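Chitosanase (Gynuella sunshinyii YC6258, PDB 6X2Q) probably hydrolyses chitosan as a family 46 glycoside hydrolase of the lysozyme clan, and binds glucosamine units in a cleft. Local coordinates at residues 37-42 against 51-56; 55-60 against 74-79. All blocks are in the same frame, centred on the assembly; numbering follows the deposited sequence.

Contact 1: residues 37-42 against 51-56; sequences RGITAG and GDMLEV. With GCS (2-amino-2-deoxy-beta-D-glucopyranose), chain B; GCS (2-amino-2-deoxy-beta-D-glucopyranose), chain C.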
ATOM      1  N   ARG A  37      -1.965  -1.261  14.725  1.00 34.44           N
ATOM      2  CA  ARG A  37      -0.949  -1.978  13.968  1.00 39.92           C
ATOM      3  C   ARG A  37       0.446  -1.825  14.563  1.00 39.14           C
ATOM      4  O   ARG A  37       1.407  -2.378  14.018  1.00 32.11           O
ATOM      5  CB  ARG A  37      -0.978  -1.516  12.502  1.00 33.25           C
ATOM      6  CG  ARG A  37      -2.328  -1.821  11.799  1.00 39.34           C
ATOM      7  CD  ARG A  37      -2.241  -1.731  10.257  1.00 37.96           C
ATOM      8  NE  ARG A  37      -3.516  -2.058   9.610  1.00 43.99           N
ATOM      9  CZ  ARG A  37      -4.493  -1.174   9.382  1.00 38.80           C
ATOM     10  NH1 ARG A  37      -4.337   0.093   9.749  1.00 35.19           N
ATOM     11  NH2 ARG A  37      -5.629  -1.550   8.793  1.00 32.91           N
ATOM     12  N   GLY A  38       0.576  -1.108  15.678  1.00 36.08           N
ATOM     13  CA  GLY A  38       1.877  -0.930  16.307  1.00 40.71           C
ATOM     14  C   GLY A  38       2.678   0.142  15.608  1.00 42.14           C
ATOM     15  O   GLY A  38       2.190   1.258  15.377  1.00 41.22           O
ATOM     16  N   ILE A  39       3.916  -0.193  15.267  1.00 38.60           N
ATOM     17  CA  ILE A  39       4.783   0.695  14.505  1.00 38.77           C
ATOM     18  C   ILE A  39       4.548   0.451  13.020  1.00 40.93           C
ATOM     19  O   ILE A  39       4.557  -0.701  12.561  1.00 37.96           O
ATOM     20  CB  ILE A  39       6.259   0.470  14.869  1.00 38.46           C
ATOM     21  CG1 ILE A  39       6.442   0.549  16.383  1.00 42.25           C
ATOM     22  CG2 ILE A  39       7.152   1.477  14.135  1.00 38.08           C
ATOM     23  CD1 ILE A  39       7.884   0.648  16.840  1.00 46.52           C
ATOM     24  N   THR A  40       4.337   1.536  12.276  1.00 36.77           N
ATOM     25  CA  THR A  40       4.219   1.521  10.824  1.00 36.32           C
ATOM     26  C   THR A  40       5.481   2.131  10.238  1.00 34.81           C
ATOM     27  O   THR A  40       5.868   3.233  10.634  1.00 37.76           O
ATOM     28  CB  THR A  40       2.987   2.316  10.366  1.00 33.90           C
ATOM     29  OG1 THR A  40       1.802   1.620  10.763  1.00 33.98           O
ATOM     30  CG2 THR A  40       2.985   2.506   8.838  1.00 32.77           C
ATOM     31  N   ALA A  41       6.112   1.432   9.290  1.00 35.85           N
ATOM     32  CA  ALA A  41       7.428   1.857   8.824  1.00 37.24           C
ATOM     33  C   ALA A  41       7.622   1.567   7.340  1.00 35.81           C
ATOM     34  O   ALA A  41       7.007   0.653   6.774  1.00 34.86           O
ATOM     35  CB  ALA A  41       8.555   1.178   9.626  1.00 33.97           C
ATOM     36  N   GLY A  42       8.504   2.356   6.723  1.00 34.79           N
ATOM     37  CA  GLY A  42       9.014   2.055   5.401  1.00 35.48           C
ATOM     38  C   GLY A  42       8.193   2.644   4.277  1.00 37.02           C
ATOM     39  O   GLY A  42       7.217   3.374   4.464  1.00 33.44           O
ATOM     40  N   GLY A  51       3.129  -8.485  10.425  1.00 40.97           N
ATOM     41  CA  GLY A  51       4.158  -9.422   9.944  1.00 34.85           C
ATOM     42  C   GLY A  51       5.044  -8.948   8.809  1.00 40.43           C
ATOM     43  O   GLY A  51       5.993  -9.642   8.528  1.00 40.18           O
ATOM     44  N   ASP A  52       4.770  -7.807   8.195  1.00 42.42           N
ATOM     45  CA  ASP A  52       5.588  -7.381   7.033  1.00 44.65           C
ATOM     46  C   ASP A  52       6.825  -6.647   7.532  1.00 38.30           C
ATOM     47  O   ASP A  52       7.835  -6.737   6.891  1.00 34.56           O
ATOM     48  CB  ASP A  52       4.758  -6.754   5.903  1.00 41.84           C
ATOM     49  CG  ASP A  52       4.000  -5.509   6.279  1.00 41.24           C
ATOM     50  OD1 ASP A  52       3.703  -4.727   5.400  1.00 53.26           O
ATOM     51  OD2 ASP A  52       3.733  -5.350   7.444  1.00 42.55           O
ATOM     52  N   MET A  53       6.742  -6.022   8.699  1.00 32.76           N
ATOM     53  CA  MET A  53       7.942  -5.391   9.290  1.00 38.05           C
ATOM     54  C   MET A  53       8.922  -6.506   9.678  1.00 36.07           C
ATOM     55  O   MET A  53      10.100  -6.336   9.475  1.00 35.00           O
ATOM     56  CB  MET A  53       7.598  -4.553  10.515  1.00 38.51           C
ATOM     57  CG  MET A  53       8.788  -4.223  11.340  1.00 39.17           C
ATOM     58  SD  MET A  53       8.429  -3.140  12.691  1.00 42.77           S
ATOM     59  CE  MET A  53       8.096  -1.620  11.836  1.00 31.78           C
ATOM     60  N   LEU A  54       8.401  -7.619  10.169  1.00 33.41           N
ATOM     61  CA  LEU A  54       9.210  -8.785  10.563  1.00 38.18           C
ATOM     62  C   LEU A  54       9.923  -9.354   9.337  1.00 38.90           C
ATOM     63  O   LEU A  54      11.084  -9.598   9.437  1.00 38.42           O
ATOM     64  CB  LEU A  54       8.319  -9.843  11.206  1.00 31.25           C
ATOM     65  CG  LEU A  54       9.012 -11.176  11.452  1.00 39.43           C
ATOM     66  CD1 LEU A  54      10.025 -11.054  12.566  1.00 38.84           C
ATOM     67  CD2 LEU A  54       8.030 -12.268  11.763  1.00 34.16           C
ATOM     68  N   GLU A  55       9.219  -9.537   8.232  1.00 34.20           N
ATOM     69  CA  GLU A  55       9.855 -10.106   7.060  1.00 37.43           C
ATOM     70  C   GLU A  55      11.014  -9.240   6.579  1.00 37.36           C
ATOM     71  O   GLU A  55      12.071  -9.765   6.214  1.00 33.29           O
ATOM     72  CB  GLU A  55       8.838 -10.311   5.953  1.00 35.39           C
ATOM     73  CG  GLU A  55       9.434 -11.089   4.824  1.00 42.38           C
ATOM     74  CD  GLU A  55       8.554 -11.114   3.616  1.00 43.80           C
ATOM     75  OE1 GLU A  55       9.046 -11.536   2.551  1.00 47.30           O
ATOM     76  OE2 GLU A  55       7.377 -10.714   3.730  1.00 42.27           O
ATOM     77  N   VAL A  56      10.845  -7.914   6.591  1.00 33.22           N
ATOM     78  CA  VAL A  56      11.918  -7.028   6.150  1.00 30.55           C
ATOM     79  C   VAL A  56      13.161  -7.240   7.012  1.00 39.57           C
ATOM     80  O   VAL A  56      14.271  -7.460   6.503  1.00 33.04           O
ATOM     81  CB  VAL A  56      11.446  -5.562   6.180  1.00 28.91           C
ATOM     82  CG1 VAL A  56      12.610  -4.614   5.984  1.00 29.85           C
ATOM     83  CG2 VAL A  56      10.356  -5.305   5.119  1.00 32.47           C
TER
HETATM   84  C1  GCS B   1      -1.077  -2.522   5.913  1.00 39.40           C
HETATM   85  C2  GCS B   1      -0.104  -3.648   6.201  1.00 42.52           C
HETATM   86  C3  GCS B   1      -0.620  -4.912   5.577  1.00 40.20           C
HETATM   87  C4  GCS B   1      -1.992  -5.286   6.116  1.00 35.13           C
HETATM   88  C5  GCS B   1      -2.789  -3.978   6.137  1.00 43.75           C
HETATM   89  C6  GCS B   1      -4.157  -4.030   6.761  1.00 36.44           C
HETATM   90  N2  GCS B   1       1.234  -3.381   5.816  1.00 29.72           N
HETATM   91  O1  GCS B   1      -0.770  -1.231   6.436  1.00 36.30           O
HETATM   92  O3  GCS B   1       0.285  -5.889   5.900  1.00 31.68           O
HETATM   93  O4  GCS B   1      -2.338  -6.344   5.751  1.00 36.66           O
HETATM   94  O5  GCS B   1      -2.109  -2.905   6.734  1.00 40.98           O
HETATM   95  O6  GCS B   1      -4.207  -4.821   7.901  1.00 42.95           O
HETATM   96  C1  GCS C 304      -1.187   2.313   7.695  1.00 49.11           C
HETATM   97  C2  GCS C 304      -2.751   1.911   7.499  1.00 44.14           C
HETATM   98  C3  GCS C 304      -2.583   0.426   6.903  1.00 39.32           C
HETATM   99  C4  GCS C 304      -1.448   0.167   5.854  1.00 44.32           C
HETATM  100  C5  GCS C 304      -0.098   0.900   5.774  1.00 45.05           C
HETATM  101  C6  GCS C 304       0.163   1.032   4.541  1.00 43.90           C
HETATM  102  N2  GCS C 304      -3.502   1.974   8.620  1.00 48.73           N
HETATM  103  O1  GCS C 304      -1.309   3.632   8.046  1.00 53.74           O
HETATM  104  O3  GCS C 304      -3.774   0.332   6.094  1.00 37.46           O
HETATM  105  O5  GCS C 304      -0.367   2.105   6.601  1.00 45.65           O
HETATM  106  O6  GCS C 304       1.064   2.129   4.316  1.00 47.33           O

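Contact 2: residues 55-60 against 74-79; sequences EVIQRY and PRLQQL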
ATOM      1  N   GLU A  55       9.219  -9.537   8.232  1.00 34.20           N
ATOM      2  CA  GLU A  55       9.855 -10.106   7.060  1.00 37.43           C
ATOM      3  C   GLU A  55      11.014  -9.240   6.579  1.00 37.36           C
ATOM      4  O   GLU A  55      12.071  -9.765   6.214  1.00 33.29           O
ATOM      5  CB  GLU A  55       8.838 -10.311   5.953  1.00 35.39           C
ATOM      6  CG  GLU A  55       9.434 -11.089   4.824  1.00 42.38           C
ATOM      7  CD  GLU A  55       8.554 -11.114   3.616  1.00 43.80           C
ATOM      8  OE1 GLU A  55       9.046 -11.536   2.551  1.00 47.30           O
ATOM      9  OE2 GLU A  55       7.377 -10.714   3.730  1.00 42.27           O
ATOM     10  N   VAL A  56      10.845  -7.914   6.591  1.00 33.22           N
ATOM     11  CA  VAL A  56      11.918  -7.028   6.150  1.00 30.55           C
ATOM     12  C   VAL A  56      13.161  -7.240   7.012  1.00 39.57           C
ATOM     13  O   VAL A  56      14.271  -7.460   6.503  1.00 33.04           O
ATOM     14  CB  VAL A  56      11.446  -5.562   6.180  1.00 28.91           C
ATOM     15  CG1 VAL A  56      12.610  -4.614   5.984  1.00 29.85           C
ATOM     16  CG2 VAL A  56      10.356  -5.305   5.119  1.00 32.47           C
ATOM     17  N   ILE A  57      12.985  -7.208   8.336  1.00 38.38           N
ATOM     18  CA  ILE A  57      14.134  -7.309   9.224  1.00 34.31           C
ATOM     19  C   ILE A  57      14.735  -8.701   9.150  1.00 35.80           C
ATOM     20  O   ILE A  57      15.959  -8.849   9.115  1.00 33.68           O
ATOM     21  CB  ILE A  57      13.736  -6.891  10.654  1.00 37.06           C
ATOM     22  CG1 ILE A  57      13.411  -5.394  10.651  1.00 34.68           C
ATOM     23  CG2 ILE A  57      14.853  -7.198  11.695  1.00 29.83           C
ATOM     24  CD1 ILE A  57      12.713  -4.884  11.905  1.00 34.91           C
ATOM     25  N   GLN A  58      13.898  -9.740   9.049  1.00 37.91           N
ATOM     26  CA  GLN A  58      14.437 -11.093   8.907  1.00 37.65           C
ATOM     27  C   GLN A  58      15.264 -11.229   7.635  1.00 40.43           C
ATOM     28  O   GLN A  58      16.394 -11.735   7.665  1.00 35.64           O
ATOM     29  CB  GLN A  58      13.316 -12.132   8.934  1.00 38.49           C
ATOM     30  CG  GLN A  58      12.915 -12.505  10.347  1.00 40.21           C
ATOM     31  CD  GLN A  58      11.794 -13.531  10.417  1.00 47.08           C
ATOM     32  OE1 GLN A  58      11.001 -13.684   9.478  1.00 45.94           O
ATOM     33  NE2 GLN A  58      11.711 -14.231  11.552  1.00 49.39           N
ATOM     34  N   ARG A  59      14.726 -10.782   6.500  1.00 38.17           N
ATOM     35  CA  ARG A  59      15.500 -10.900   5.274  1.00 38.06           C
ATOM     36  C   ARG A  59      16.783 -10.089   5.369  1.00 37.41           C
ATOM     37  O   ARG A  59      17.841 -10.536   4.922  1.00 36.30           O
ATOM     38  CB  ARG A  59      14.663 -10.472   4.076  1.00 35.66           C
ATOM     39  CG  ARG A  59      13.445 -11.345   3.935  1.00 46.41           C
ATOM     40  CD  ARG A  59      12.647 -11.007   2.715  1.00 42.93           C
ATOM     41  NE  ARG A  59      13.365 -11.372   1.510  1.00 55.42           N
ATOM     42  CZ  ARG A  59      12.833 -11.324   0.299  1.00 52.13           C
ATOM     43  NH1 ARG A  59      11.577 -10.937   0.154  1.00 48.28           N
ATOM     44  NH2 ARG A  59      13.553 -11.665  -0.761  1.00 56.36           N
ATOM     45  N   TYR A  60      16.712  -8.903   5.971  1.00 34.32           N
ATOM     46  CA  TYR A  60      17.905  -8.088   6.104  1.00 32.77           C
ATOM     47  C   TYR A  60      18.929  -8.774   6.998  1.00 39.52           C
ATOM     48  O   TYR A  60      20.137  -8.699   6.742  1.00 34.10           O
ATOM     49  CB  TYR A  60      17.528  -6.724   6.658  1.00 36.01           C
ATOM     50  CG  TYR A  60      18.677  -5.751   6.797  1.00 37.81           C
ATOM     51  CD1 TYR A  60      19.419  -5.353   5.685  1.00 33.22           C
ATOM     52  CD2 TYR A  60      19.009  -5.213   8.039  1.00 35.84           C
ATOM     53  CE1 TYR A  60      20.469  -4.444   5.810  1.00 35.95           C
ATOM     54  CE2 TYR A  60      20.057  -4.308   8.177  1.00 36.35           C
ATOM     55  CZ  TYR A  60      20.793  -3.934   7.066  1.00 40.58           C
ATOM     56  OH  TYR A  60      21.831  -3.029   7.201  1.00 42.07           O
ATOM     57  N   PRO A  74      13.030 -11.401  18.334  1.00 47.40           N
ATOM     58  CA  PRO A  74      12.112 -12.134  19.228  1.00 51.83           C
ATOM     59  C   PRO A  74      10.784 -11.426  19.460  1.00 47.16           C
ATOM     60  O   PRO A  74       9.723 -12.045  19.322  1.00 46.78           O
ATOM     61  CB  PRO A  74      12.930 -12.264  20.523  1.00 48.11           C
ATOM     62  CG  PRO A  74      14.341 -12.248  20.061  1.00 55.40           C
ATOM     63  CD  PRO A  74      14.359 -11.237  18.950  1.00 49.57           C
ATOM     64  N   ARG A  75      10.817 -10.138  19.800  1.00 44.17           N
ATOM     65  CA  ARG A  75       9.586  -9.415  20.097  1.00 44.92           C
ATOM     66  C   ARG A  75       8.692  -9.306  18.863  1.00 48.22           C
ATOM     67  O   ARG A  75       7.494  -9.619  18.919  1.00 47.34           O
ATOM     68  CB  ARG A  75       9.928  -8.030  20.653  1.00 46.89           C
ATOM     69  CG  ARG A  75       8.755  -7.311  21.311  1.00 48.61           C
ATOM     70  CD  ARG A  75       7.823  -8.282  22.041  1.00 48.14           C
ATOM     71  NE  ARG A  75       6.645  -7.581  22.547  1.00 54.89           N
ATOM     72  CZ  ARG A  75       5.482  -8.158  22.834  1.00 50.60           C
ATOM     73  NH1 ARG A  75       5.315  -9.470  22.680  1.00 51.64           N
ATOM     74  NH2 ARG A  75       4.484  -7.412  23.278  1.00 48.68           N
ATOM     75  N   LEU A  76       9.264  -8.860  17.737  1.00 48.86           N
ATOM     76  CA  LEU A  76       8.531  -8.822  16.473  1.00 42.44           C
ATOM     77  C   LEU A  76       7.937 -10.181  16.133  1.00 42.83           C
ATOM     78  O   LEU A  76       6.788 -10.269  15.684  1.00 42.73           O
ATOM     79  CB  LEU A  76       9.456  -8.350  15.357  1.00 40.92           C
ATOM     80  CG  LEU A  76      10.004  -6.942  15.568  1.00 42.04           C
ATOM     81  CD1 LEU A  76      10.959  -6.584  14.437  1.00 34.89           C
ATOM     82  CD2 LEU A  76       8.889  -5.919  15.689  1.00 38.61           C
ATOM     83  N   GLN A  77       8.698 -11.255  16.360  1.00 47.40           N
ATOM     84  CA  GLN A  77       8.171 -12.600  16.156  1.00 49.71           C
ATOM     85  C   GLN A  77       6.906 -12.825  16.980  1.00 48.45           C
ATOM     86  O   GLN A  77       5.901 -13.325  16.465  1.00 48.04           O
ATOM     87  CB  GLN A  77       9.234 -13.640  16.513  1.00 50.33           C
ATOM     88  CG  GLN A  77       9.723 -14.470  15.331  1.00 55.50           C
ATOM     89  CD  GLN A  77      11.045 -15.184  15.626  1.00 61.77           C
ATOM     90  OE1 GLN A  77      11.436 -15.345  16.789  1.00 61.15           O
ATOM     91  NE2 GLN A  77      11.731 -15.622  14.573  1.00 61.73           N
ATOM     92  N   GLN A  78       6.941 -12.459  18.267  1.00 45.76           N
ATOM     93  CA  GLN A  78       5.761 -12.628  19.111  1.00 51.37           C
ATOM     94  C   GLN A  78       4.604 -11.772  18.606  1.00 50.36           C
ATOM     95  O   GLN A  78       3.463 -12.241  18.514  1.00 48.86           O
ATOM     96  CB  GLN A  78       6.092 -12.279  20.564  1.00 46.78           C
ATOM     97  N   LEU A  79       4.884 -10.509  18.273  1.00 46.13           N
ATOM     98  CA  LEU A  79       3.836  -9.609  17.811  1.00 42.67           C
ATOM     99  C   LEU A  79       3.194 -10.118  16.526  1.00 48.91           C
ATOM    100  O   LEU A  79       1.968 -10.099  16.381  1.00 51.70           O
ATOM    101  CB  LEU A  79       4.402  -8.210  17.612  1.00 42.30           C
ATOM    102  CG  LEU A  79       4.726  -7.406  18.869  1.00 46.71           C
ATOM    103  CD1 LEU A  79       5.450  -6.102  18.520  1.00 41.56           C
ATOM    104  CD2 LEU A  79       3.463  -7.129  19.668  1.00 49.62           C
TER

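Contact 1: residues 37-42 against 51-56
Met53 lays its terminal methyl on Ala41 and Ile39 of strand 39-41. Its CE lies 3.6 Å from Ala41 CB and 4.0 Å from Ile39 CG2. The same CE comes 3.7 Å from Ile39 O, so it touches backbone as well as side chains. CG stands anti to the backbone N (chi1 164°), and a bend at chi3 turns CE onto the strand. No hydrogen bond joins the two segments directly.

Bound glucosamine bridges their polar side. Asp52 OD1 takes a hydrogen bond of 2.8 Å from N2 of the chain B sugar. Tyr118 OH also bonds OD1, while Thr47 N and Thr50 OG1 hold OD2, so both carboxylate oxygens are fixed. From the other segment, Arg37 NE makes a weak bond of 3.3 Å to O6 of the same sugar, at the guanidinium edge. C3 of the chain C sugar lies over one guanidinium face, near its rim. Arg37 and Asp52 both line the pocket that holds the glycan.

Strand 39-41 is the middle strand of a three-stranded antiparallel sheet, and helix 52-63 starts after its third strand. Pro94 of helix 93-100 touches Ile39 and Trp97 touches Ala41, while Leu76 of helix 73-82 touches Met53.

Contact 2: residues 55-60 against 74-79
Ile57 and Leu76 form the tight part of this helix-helix contact. Their CD1 methyls meet at 3.5 Å, and the two side chains cross at about a right angle. Both residues are buried and both start out toward the opposite helix. In Ile57, CG1 lies anti to the carbonyl carbon (chi1 -67°), and the extended chi2 carries CD1 on toward Leu76. Leu76 reaches back with its CD1 branch. The backbones stay well apart: even the nearest pair, Ile57 CA and Leu76 CA, is separated by 9.3 Å. The gap is thus spanned by side chains. Trp97 and Leu73 also touch Ile57, while Leu90 and Leu93 touch Leu76, so the methyl contact belongs to a wider apolar layer.

The other part is looser and polar. Gln58 and Gln77 cross at about a right angle near the surface. Their amide ends approach to 3.3 Å between the modelled Gln58 NE2 and Gln77 NE2. Gln58 is partly exposed and Gln77 exposed. Their amide planes are 73° apart, so the two groups do not stack. Gln58 CB points toward the other helix, but Gln77 CB does not. An unstaggered chi1 (-114°) and an extended chain beyond CG bring the Gln77 amide round to Gln58. Leu73, at the start of helix 73-82, touches both Ile57 and Gln58 and so lies beside both parts of the contact.

This is plain helix packing in the helical part of the family 46 fold, with an apolar inner side and a glutamine pair at the solvent side. It joins helix 52-63 to helix 73-82 without touching the bound sugars.

Overall arrangement
After helix 5-20 and strand 30-32, the chain runs through strand 39-41 and the short strand 46-47 into helix 52-63. Contact 1 closes this eight-residue link by bringing residues 51-56 back to 37-42. The chain then leaves helix 52-63 and returns in helix 73-82, where contact 2 closes a second, 13-residue link. Neither loop nests in the other: contact 2 begins on the segment where contact 1 ends, and the two share Glu55 and Val56. Their centres are about 8 Å apart, and Leu54 and Met53 of contact 1 pack on Leu76 of contact 2. Helix 52-63 therefore joins the sheet beside the sugar cleft to the more distant helix 73-82.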